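Local coordinates for protein nucleoside phosphorylase, putative (Trypanosoma brucei, PDB 3BJE) that catalyses the reversible phosphorolysis of uridine, giving uracil and ribose 1-phosphate, and works as a homodimer, at residues A[228-232]-A[233-237]; A[248-251]-A[252-256]; A[293-296]-A[297-301]; A[332-335]-A[336-339]. One frame throughout, in Å; residues are numbered along the deposited sequence.

In the fold
Two pairs of neighbourhoods stand out. Contacts 2 and 3 are buried, border the active site and reach the second subunit; M293 of contact 3 packs against G249 and Q254 of contact 2, and F250 and M293 each border both uracil and ribose 1-phosphate, which joins the two sites. Contact 1 is a surface turn and contact 4 a partly buried stretch of helix 329-348; neither touches the second subunit, and they meet where R337 NE binds Q237 OE1. The chemistry follows the place: contact 2 uses amide, guanidinium and ring to recognise a base, contact 3 joins a sugar-binding carboxylate to a helix start, contact 4 is regular helical bonding with apolar packing, and contact 1 relies mainly on backbone carbonyls.

Contact 1 (A[228-232]-A[233-237])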
loop_
_atom_site.group_PDB
_atom_site.type_symbol
_atom_site.label_atom_id
_atom_site.label_comp_id
_atom_site.label_asym_id
_atom_site.label_seq_id
_atom_site.Cartn_x
_atom_site.Cartn_y
_atom_site.Cartn_z
ATOM N N ALA A 228 -26.608 25.201 -0.717
ATOM C CA ALA A 228 -27.405 26.395 -0.412
ATOM C C ALA A 228 -26.948 27.628 -1.209
ATOM O O ALA A 228 -27.749 28.539 -1.486
ATOM C CB ALA A 228 -27.359 26.681 1.083
ATOM N N ALA A 229 -25.672 27.638 -1.588
ATOM C CA ALA A 229 -25.049 28.784 -2.253
ATOM C C ALA A 229 -25.242 28.800 -3.764
ATOM O O ALA A 229 -24.846 29.767 -4.419
ATOM C CB ALA A 229 -23.554 28.834 -1.924
ATOM N N THR A 230 -25.825 27.746 -4.328
ATOM C CA THR A 230 -26.118 27.733 -5.760
ATOM C C THR A 230 -27.569 27.369 -6.054
ATOM O O THR A 230 -28.163 26.528 -5.380
ATOM C CB THR A 230 -25.180 26.792 -6.553
ATOM O OG1 THR A 230 -25.432 26.950 -7.958
ATOM C CG2 THR A 230 -25.364 25.309 -6.137
ATOM N N GLY A 231 -28.125 28.026 -7.066
ATOM C CA GLY A 231 -29.470 27.743 -7.545
ATOM C C GLY A 231 -29.420 26.972 -8.846
ATOM O O GLY A 231 -30.422 26.855 -9.544
ATOM N N SER A 232 -28.239 26.457 -9.176
ATOM C CA SER A 232 -28.042 25.648 -10.365
ATOM C C SER A 232 -28.004 24.194 -9.925
ATOM O O SER A 232 -27.114 23.804 -9.169
ATOM C CB SER A 232 -26.724 26.028 -11.048
ATOM O OG SER A 232 -26.422 25.149 -12.122
ATOM N N GLU A 233 -28.958 23.399 -10.404
ATOM C CA GLU A 233 -29.037 21.980 -10.039
ATOM C C GLU A 233 -27.794 21.187 -10.482
ATOM O O GLU A 233 -27.418 20.203 -9.840
ATOM C CB GLU A 233 -30.311 21.348 -10.616
ATOM C CG GLU A 233 -30.743 20.050 -9.918
ATOM C CD GLU A 233 -31.261 20.266 -8.498
ATOM O OE1 GLU A 233 -31.931 21.291 -8.244
ATOM O OE2 GLU A 233 -31.009 19.397 -7.637
ATOM N N ALA A 234 -27.156 21.633 -11.564
ATOM C CA ALA A 234 -25.942 20.997 -12.086
ATOM C C ALA A 234 -24.714 21.193 -11.198
ATOM O O ALA A 234 -23.773 20.399 -11.268
ATOM C CB ALA A 234 -25.647 21.500 -13.493
ATOM N N ASP A 235 -24.712 22.242 -10.375
ATOM C CA ASP A 235 -23.597 22.506 -9.457
ATOM C C ASP A 235 -23.877 21.971 -8.045
ATOM O O ASP A 235 -23.113 22.244 -7.125
ATOM C CB ASP A 235 -23.282 24.020 -9.422
ATOM C CG ASP A 235 -22.013 24.365 -8.603
ATOM O OD1 ASP A 235 -20.988 23.644 -8.702
ATOM O OD2 ASP A 235 -22.041 25.376 -7.859
ATOM N N LYS A 236 -24.964 21.222 -7.856
ATOM C CA LYS A 236 -25.232 20.608 -6.541
ATOM C C LYS A 236 -24.313 19.400 -6.298
ATOM O O LYS A 236 -23.892 18.727 -7.241
ATOM C CB LYS A 236 -26.680 20.148 -6.412
ATOM C CG LYS A 236 -27.712 21.254 -6.605
ATOM C CD LYS A 236 -27.855 22.164 -5.390
ATOM C CE LYS A 236 -28.951 23.202 -5.635
ATOM N NZ LYS A 236 -29.112 24.176 -4.514
ATOM N N GLN A 237 -24.033 19.122 -5.031
ATOM C CA GLN A 237 -23.224 17.959 -4.665
ATOM C C GLN A 237 -23.992 17.121 -3.671
ATOM O O GLN A 237 -24.302 17.586 -2.579
ATOM C CB GLN A 237 -21.870 18.359 -4.060
ATOM C CG GLN A 237 -20.968 17.171 -3.699
ATOM C CD GLN A 237 -20.651 16.294 -4.895
ATOM O OE1 GLN A 237 -20.193 16.786 -5.931
ATOM N NE2 GLN A 237 -20.881 14.982 -4.757
#
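K236 reaches back across its own turn to T230. From CB the chain bends at once: with chi2 at -77° it swings round toward the preceding residues, and from there on it runs fully extended. K236 CG lies 3.7 Å from S232 O. One carbon farther, CD passes CG2 of T230 at 4.1 Å, a light apolar touch. CE then comes within 3.4 Å of T230 O, and the tip completes the approach with a hydrogen bond of 2.7 Å from K236 NZ to T230 O, the donor standing almost straight out from the carbonyl oxygen at a C=O...N angle of 161°. The same ammonium group also donates to N227 O in the last turn of the helix before the loop, so two main-chain oxygens grip it and the positive charge probably suits that carbonyl-rich helix end.

The turn enclosed by this lysine has bonds of its own. T230 OG1 accepts from S232 N at 3.1 Å, which makes an ST turn, and D235 N binds S232 O, also at 3.1 Å, from well above the carbonyl plane across the short 3-10 segment 233-235. D235 leans over T230, its OD2 3.7 Å from T230 CB.

The whole forms the connection from helix 213-228 to strand 239-246. H226 and N227 bond back to D235 O and Q237 N, while D235 packs on R337 and Q237 on A334, C338 and I341 of helix 329-348.

Contact 2 (A[248-251]-A[252-256]); sequences SGFY and GCQGR. With URA (uracil), chain D.
R256 lays its guanidinium flat against the ring of F250, the planes only 8° apart and the centres 4.1 Å from each other. The overlap is off-centre, with NH1 above the rim of the ring: a stacked cation-pi pair. The same NH1 donates to F250 O at 2.9 Å, nearly in line with the carbonyl, so backbone and ring of one residue fix the arginine plane. The Y251 ring stands steeply to the guanidinium, at 77°, and has F250 CD2 over its centre. Y251 O accepts from Q254 N and R256 N on opposite faces of its plane, which folds the loop tightly. Q254 NE2 binds G249 O in the carbonyl plane at 2.9 Å, and R256 NH1 donates to Q254 OE1. E101 of the second subunit receives the backbone N-H groups of F250 and Y251.

With the amide held this way, uracil N3 donates to Q254 OE1 at 2.8 Å, Q254 NE2 to uracil O2 at 3.0 Å, and R256 NH2 to uracil O4 at 2.9 Å. F250 CE1 lies 3.5 Å from uracil N3, obliquely. This pattern fits uracil and would probably disfavour cytosine, whose N3 is an acceptor and whose position 4 carries an amino group.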
loop_
_atom_site.group_PDB
_atom_site.type_symbol
_atom_site.label_atom_id
_atom_site.label_comp_id
_atom_site.label_asym_id
_atom_site.label_seq_id
_atom_site.Cartn_x
_atom_site.Cartn_y
_atom_site.Cartn_z
ATOM N N SER A 248 -7.256 -4.049 1.901
ATOM C CA SER A 248 -5.799 -4.204 1.692
ATOM C C SER A 248 -5.447 -4.590 0.243
ATOM O O SER A 248 -4.447 -5.244 -0.038
ATOM C CB SER A 248 -5.233 -5.199 2.688
ATOM O OG SER A 248 -5.925 -6.441 2.658
ATOM N N GLY A 249 -6.326 -4.142 -0.666
ATOM C CA GLY A 249 -6.202 -4.356 -2.112
ATOM C C GLY A 249 -7.421 -3.784 -2.798
ATOM O O GLY A 249 -8.257 -3.151 -2.163
ATOM N N PHE A 250 -7.498 -3.990 -4.104
ATOM C CA PHE A 250 -8.570 -3.453 -4.931
ATOM C C PHE A 250 -9.521 -4.510 -5.510
ATOM O O PHE A 250 -10.680 -4.226 -5.777
ATOM C CB PHE A 250 -7.947 -2.681 -6.089
ATOM C CG PHE A 250 -8.933 -1.918 -6.918
ATOM C CD1 PHE A 250 -9.299 -0.637 -6.549
ATOM C CD2 PHE A 250 -9.475 -2.451 -8.063
ATOM C CE1 PHE A 250 -10.192 0.098 -7.301
ATOM C CE2 PHE A 250 -10.357 -1.718 -8.842
ATOM C CZ PHE A 250 -10.718 -0.443 -8.452
ATOM N N TYR A 251 -9.011 -5.702 -5.805
ATOM C CA TYR A 251 -9.734 -6.679 -6.598
ATOM C C TYR A 251 -10.335 -7.692 -5.656
ATOM O O TYR A 251 -11.329 -7.379 -5.023
ATOM C CB TYR A 251 -8.822 -7.265 -7.694
ATOM C CG TYR A 251 -8.569 -6.254 -8.795
ATOM C CD1 TYR A 251 -9.565 -5.970 -9.737
ATOM C CD2 TYR A 251 -7.378 -5.536 -8.868
ATOM C CE1 TYR A 251 -9.370 -5.003 -10.727
ATOM C CE2 TYR A 251 -7.166 -4.571 -9.874
ATOM C CZ TYR A 251 -8.166 -4.313 -10.809
ATOM O OH TYR A 251 -8.032 -3.357 -11.808
ATOM N N GLY A 252 -9.752 -8.881 -5.535
ATOM C CA GLY A 252 -10.273 -9.876 -4.576
ATOM C C GLY A 252 -10.421 -9.327 -3.160
ATOM O O GLY A 252 -11.343 -9.672 -2.436
ATOM N N CYS A 253 -9.514 -8.431 -2.777
ATOM C CA CYS A 253 -9.604 -7.745 -1.481
ATOM C C CYS A 253 -10.826 -6.894 -1.264
ATOM O O CYS A 253 -11.115 -6.529 -0.123
ATOM C CB CYS A 253 -8.366 -6.901 -1.286
ATOM S SG CYS A 253 -6.847 -7.885 -1.081
ATOM N N GLN A 254 -11.496 -6.519 -2.355
ATOM C CA GLN A 254 -12.788 -5.825 -2.334
ATOM C C GLN A 254 -13.920 -6.691 -2.921
ATOM O O GLN A 254 -14.954 -6.179 -3.274
ATOM C CB GLN A 254 -12.694 -4.460 -3.028
ATOM C CG GLN A 254 -11.663 -3.530 -2.405
ATOM C CD GLN A 254 -11.644 -2.119 -2.977
ATOM O OE1 GLN A 254 -12.661 -1.640 -3.533
ATOM N NE2 GLN A 254 -10.511 -1.427 -2.802
ATOM N N GLY A 255 -13.718 -8.006 -3.022
ATOM C CA GLY A 255 -14.758 -8.886 -3.539
ATOM C C GLY A 255 -14.948 -8.852 -5.052
ATOM O O GLY A 255 -15.961 -9.332 -5.548
ATOM N N ARG A 256 -13.979 -8.302 -5.795
ATOM C CA ARG A 256 -13.989 -8.396 -7.257
ATOM C C ARG A 256 -13.509 -9.780 -7.697
ATOM O O ARG A 256 -12.543 -10.311 -7.150
ATOM C CB ARG A 256 -13.127 -7.302 -7.906
ATOM C CG ARG A 256 -13.684 -5.893 -7.759
ATOM C CD ARG A 256 -12.822 -4.854 -8.449
ATOM N NE ARG A 256 -13.567 -3.617 -8.612
ATOM C CZ ARG A 256 -13.654 -2.638 -7.712
ATOM N NH1 ARG A 256 -13.000 -2.686 -6.565
ATOM N NH2 ARG A 256 -14.405 -1.577 -7.967
HETATM N N1 URA D . -11.421 2.974 -5.067
HETATM C C2 URA D . -11.484 1.788 -4.420
HETATM O O2 URA D . -10.622 1.463 -3.544
HETATM N N3 URA D . -12.448 0.930 -4.713
HETATM C C4 URA D . -13.374 1.210 -5.651
HETATM O O4 URA D . -14.258 0.366 -5.877
HETATM C C5 URA D . -13.320 2.409 -6.333
HETATM C C6 URA D . -12.307 3.294 -6.014
HETATM O O HOH W 1 -9.305 -6.192 1.964
#

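Contact 3 (A[293-296]-A[297-301]). With R1P (1-O-phosphono-alpha-D-ribofuranose), chain C.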
loop_
_atom_site.group_PDB
_atom_site.type_symbol
_atom_site.label_atom_id
_atom_site.label_comp_id
_atom_site.label_asym_id
_atom_site.label_seq_id
_atom_site.Cartn_x
_atom_site.Cartn_y
_atom_site.Cartn_z
ATOM N N MET A 293 -9.355 2.277 0.220
ATOM C CA MET A 293 -8.094 1.647 0.650
ATOM C C MET A 293 -7.256 2.376 1.717
ATOM O O MET A 293 -6.168 1.910 2.035
ATOM C CB MET A 293 -7.219 1.379 -0.581
ATOM C CG MET A 293 -7.847 0.380 -1.544
ATOM S SD MET A 293 -6.891 0.040 -3.033
ATOM C CE MET A 293 -5.398 -0.721 -2.309
ATOM N N GLU A 294 -7.750 3.485 2.280
ATOM C CA GLU A 294 -6.958 4.284 3.240
ATOM C C GLU A 294 -7.611 4.668 4.568
ATOM O O GLU A 294 -6.908 4.925 5.544
ATOM C CB GLU A 294 -6.479 5.576 2.552
ATOM C CG GLU A 294 -5.455 5.337 1.434
ATOM C CD GLU A 294 -6.061 5.242 0.036
ATOM O OE1 GLU A 294 -7.076 5.898 -0.240
ATOM O OE2 GLU A 294 -5.511 4.502 -0.836
ATOM N N THR A 295 -8.936 4.720 4.611
ATOM C CA THR A 295 -9.610 5.470 5.667
ATOM C C THR A 295 -9.475 4.854 7.055
ATOM O O THR A 295 -9.294 5.571 8.029
ATOM C CB THR A 295 -11.091 5.716 5.276
ATOM O OG1 THR A 295 -11.112 6.618 4.174
ATOM C CG2 THR A 295 -11.888 6.336 6.422
ATOM N N SER A 296 -9.582 3.528 7.163
ATOM C CA SER A 296 -9.498 2.871 8.462
ATOM C C SER A 296 -8.236 3.290 9.222
ATOM O O SER A 296 -8.325 3.687 10.391
ATOM C CB SER A 296 -9.492 1.352 8.294
ATOM O OG SER A 296 -8.431 0.949 7.443
ATOM N N ALA A 297 -7.067 3.225 8.569
ATOM C CA ALA A 297 -5.783 3.556 9.232
ATOM C C ALA A 297 -5.655 5.061 9.484
ATOM O O ALA A 297 -5.074 5.494 10.478
ATOM C CB ALA A 297 -4.578 3.066 8.410
ATOM N N ILE A 298 -6.160 5.877 8.575
ATOM C CA ILE A 298 -6.168 7.314 8.824
ATOM C C ILE A 298 -6.890 7.596 10.112
ATOM O O ILE A 298 -6.417 8.358 10.952
ATOM C CB ILE A 298 -6.879 8.076 7.686
ATOM C CG1 ILE A 298 -6.019 8.054 6.440
ATOM C CG2 ILE A 298 -7.199 9.524 8.088
ATOM C CD1 ILE A 298 -6.760 8.568 5.200
ATOM N N CYS A 299 -8.097 7.040 10.250
ATOM C CA CYS A 299 -8.886 7.268 11.452
ATOM C C CYS A 299 -8.215 6.703 12.716
ATOM O O CYS A 299 -8.141 7.360 13.758
ATOM C CB CYS A 299 -10.281 6.680 11.277
ATOM S SG CYS A 299 -11.287 7.613 10.094
ATOM N N TYR A 300 -7.776 5.461 12.631
ATOM C CA TYR A 300 -7.206 4.783 13.797
ATOM C C TYR A 300 -5.904 5.408 14.281
ATOM O O TYR A 300 -5.737 5.688 15.474
ATOM C CB TYR A 300 -6.985 3.301 13.498
ATOM C CG TYR A 300 -6.532 2.526 14.716
ATOM C CD1 TYR A 300 -7.440 1.884 15.547
ATOM C CD2 TYR A 300 -5.188 2.461 15.052
ATOM C CE1 TYR A 300 -7.013 1.201 16.680
ATOM C CE2 TYR A 300 -4.743 1.775 16.174
ATOM C CZ TYR A 300 -5.667 1.155 16.996
ATOM O OH TYR A 300 -5.253 0.475 18.114
ATOM N N LEU A 301 -4.968 5.589 13.366
ATOM C CA LEU A 301 -3.655 6.103 13.738
ATOM C C LEU A 301 -3.760 7.590 14.140
ATOM O O LEU A 301 -3.098 7.998 15.094
ATOM C CB LEU A 301 -2.694 5.924 12.581
ATOM C CG LEU A 301 -2.365 4.459 12.229
ATOM C CD1 LEU A 301 -1.449 4.386 11.016
ATOM C CD2 LEU A 301 -1.667 3.747 13.383
HETATM C C5 R1P C . -7.567 2.829 -5.926
HETATM O O5 R1P C . -7.942 3.089 -7.287
HETATM C C4 R1P C . -7.299 4.127 -5.188
HETATM O O4 R1P C . -8.381 5.061 -5.352
HETATM C C1 R1P C . -8.938 5.417 -4.082
HETATM C C2 R1P C . -8.556 4.232 -3.179
HETATM O O2 R1P C . -8.662 4.440 -1.751
HETATM C C3 R1P C . -7.150 3.912 -3.692
HETATM O O3 R1P C . -6.159 4.827 -3.193
HETATM O O1 R1P C . -8.502 6.731 -3.596
HETATM P P R1P C . -7.637 7.860 -4.365
HETATM O O1P R1P C . -6.310 7.104 -4.528
HETATM O O2P R1P C . -7.572 9.007 -3.371
HETATM O O3P R1P C . -8.268 8.179 -5.681
#
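E294 works in two directions, holding the ribose of ribose 1-phosphate with its carboxylate and I298 with its backbone and CB. Nearest the sugar, the carboxylate oxygens accept from the O2 and O3 hydroxyls, one each, although the position of OE1 is less certain and the OE2 bond is unusually short. R145 pairs with OE1 in a salt bridge, subject to the same uncertainty. M293 N donates to O2 of the sugar at 3.0 Å, and M293 SD lies 3.9 Å from its C3, so the thioether and the amide approach the ribose together.

The next shell fixes the glutamate. A bend at chi2 of 95° turns its chain away from the helix and toward the sugar, where G96 N donates to OE2. E292 receives both E294 N and T295 OG1, steadying the last step of the main chain before the helix.

E294 occupies the N-cap position, and its O accepts from I298 N at 3.3 Å, while CB of E294 meets CD1 of I298 at 4.0 Å. C299 N binds T295 O at 2.9 Å, almost straight, and CG2 of T295 touches SG of C299 at 3.9 Å. Y300 N to S296 O is again 2.9 Å. S296 OG turns from the helix to D171 and Y207.

M293 and E294 join strand 284-292 to helix 295-305. I298 packs on I100 of helix 97-112 and on A309 of strand 308-318, T295 rests on A311 of that same strand, and A297 and C299 lie against strand 207-210.

Contact 4 (A[332-335]-A[336-339]); sequences DAAM and KRCI
D332 lends its carbonyl oxygen to K336 N at 3.0 Å, and the lysine side chain then runs alongside that same oxygen, with K336 CG 3.2 Å from D332 O. A turn at chi4 (-47°) brings NZ round so that a water donating to D332 O also accepts from K336 NZ. D332 OD2 stays 5.9 Å from K336 NZ, so any attraction between their charges is probably modest.

A333 comes next, its O accepting a weak bond of 3.3 Å from R337 N. R337 folds back over this turn: the bend at chi3 (-73°) swings the guanidinium round so that one of its faces covers A333 O and the CA of A334. A334 adds its methyl group, with CB 3.6 Å from R337 NH2, while R337 NE donates to Q237 OE1. Bonds from residue i+4 to residue i recur at each step, the pattern of an alpha helix; here it is the C-terminal helix 329-348, packed on strands 142-151 and 308-318 of the phosphorylase fold. A334 O continues it, taking C338 N in its carbonyl plane.

M335 closes the segment and packs inward. Its O accepts from I339 N at 2.8 Å, and its CG meets CD1 of I339 at 4.1 Å, the two side chains crossing at about a right angle. Both pack on L146, M335 also on V314, and I339 on V57 and I58 of helix 54-59.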
loop_
_atom_site.group_PDB
_atom_site.type_symbol
_atom_site.label_atom_id
_atom_site.label_comp_id
_atom_site.label_asym_id
_atom_site.label_seq_id
_atom_site.Cartn_x
_atom_site.Cartn_y
_atom_site.Cartn_z
ATOM N N ASP A 332 -14.320 14.651 -12.871
ATOM C CA ASP A 332 -13.550 15.889 -12.770
ATOM C C ASP A 332 -14.418 17.008 -12.194
ATOM O O ASP A 332 -13.970 17.766 -11.340
ATOM C CB ASP A 332 -13.028 16.318 -14.150
ATOM C CG ASP A 332 -11.941 15.396 -14.694
ATOM O OD1 ASP A 332 -11.438 14.520 -13.954
ATOM O OD2 ASP A 332 -11.585 15.563 -15.878
ATOM N N ALA A 333 -15.657 17.095 -12.667
ATOM C CA ALA A 333 -16.598 18.123 -12.212
ATOM C C ALA A 333 -17.009 17.915 -10.755
ATOM O O ALA A 333 -17.090 18.872 -9.974
ATOM C CB ALA A 333 -17.831 18.145 -13.113
ATOM N N ALA A 334 -17.279 16.665 -10.396
ATOM C CA ALA A 334 -17.624 16.333 -9.021
ATOM C C ALA A 334 -16.450 16.625 -8.098
ATOM O O ALA A 334 -16.629 17.192 -7.023
ATOM C CB ALA A 334 -18.056 14.864 -8.909
ATOM N N MET A 335 -15.246 16.263 -8.538
ATOM C CA MET A 335 -14.057 16.463 -7.718
ATOM C C MET A 335 -13.798 17.952 -7.493
ATOM O O MET A 335 -13.394 18.338 -6.406
ATOM C CB MET A 335 -12.837 15.776 -8.343
ATOM C CG MET A 335 -11.630 15.677 -7.418
ATOM S SD MET A 335 -11.950 14.833 -5.845
ATOM C CE MET A 335 -12.110 13.116 -6.364
ATOM N N LYS A 336 -14.074 18.796 -8.493
ATOM C CA LYS A 336 -13.908 20.240 -8.317
ATOM C C LYS A 336 -14.827 20.776 -7.210
ATOM O O LYS A 336 -14.393 21.555 -6.370
ATOM C CB LYS A 336 -14.120 20.988 -9.641
ATOM C CG LYS A 336 -12.990 20.739 -10.629
ATOM C CD LYS A 336 -13.101 21.563 -11.896
ATOM C CE LYS A 336 -12.313 20.909 -13.049
ATOM N NZ LYS A 336 -10.933 20.471 -12.663
ATOM N N ARG A 337 -16.076 20.318 -7.179
ATOM C CA ARG A 337 -17.008 20.736 -6.122
ATOM C C ARG A 337 -16.523 20.256 -4.764
ATOM O O ARG A 337 -16.581 20.975 -3.780
ATOM C CB ARG A 337 -18.412 20.176 -6.362
ATOM C CG ARG A 337 -19.088 20.704 -7.611
ATOM C CD ARG A 337 -20.542 20.262 -7.650
ATOM N NE ARG A 337 -20.669 18.837 -7.951
ATOM C CZ ARG A 337 -20.764 18.327 -9.178
ATOM N NH1 ARG A 337 -20.765 19.099 -10.262
ATOM N NH2 ARG A 337 -20.876 17.015 -9.323
ATOM N N CYS A 338 -16.053 19.016 -4.715
ATOM C CA CYS A 338 -15.701 18.397 -3.451
ATOM C C CYS A 338 -14.402 18.965 -2.892
ATOM O O CYS A 338 -14.236 19.021 -1.674
ATOM C CB CYS A 338 -15.617 16.882 -3.607
ATOM S SG CYS A 338 -17.250 16.171 -3.930
ATOM N N ILE A 339 -13.484 19.362 -3.774
ATOM C CA ILE A 339 -12.251 20.013 -3.326
ATOM C C ILE A 339 -12.603 21.275 -2.547
ATOM O O ILE A 339 -12.093 21.493 -1.451
ATOM C CB ILE A 339 -11.293 20.350 -4.480
ATOM C CG1 ILE A 339 -10.684 19.069 -5.058
ATOM C CG2 ILE A 339 -10.157 21.288 -4.001
ATOM C CD1 ILE A 339 -10.031 19.265 -6.415
HETATM O O HOH W 2 -11.272 17.987 -10.735
#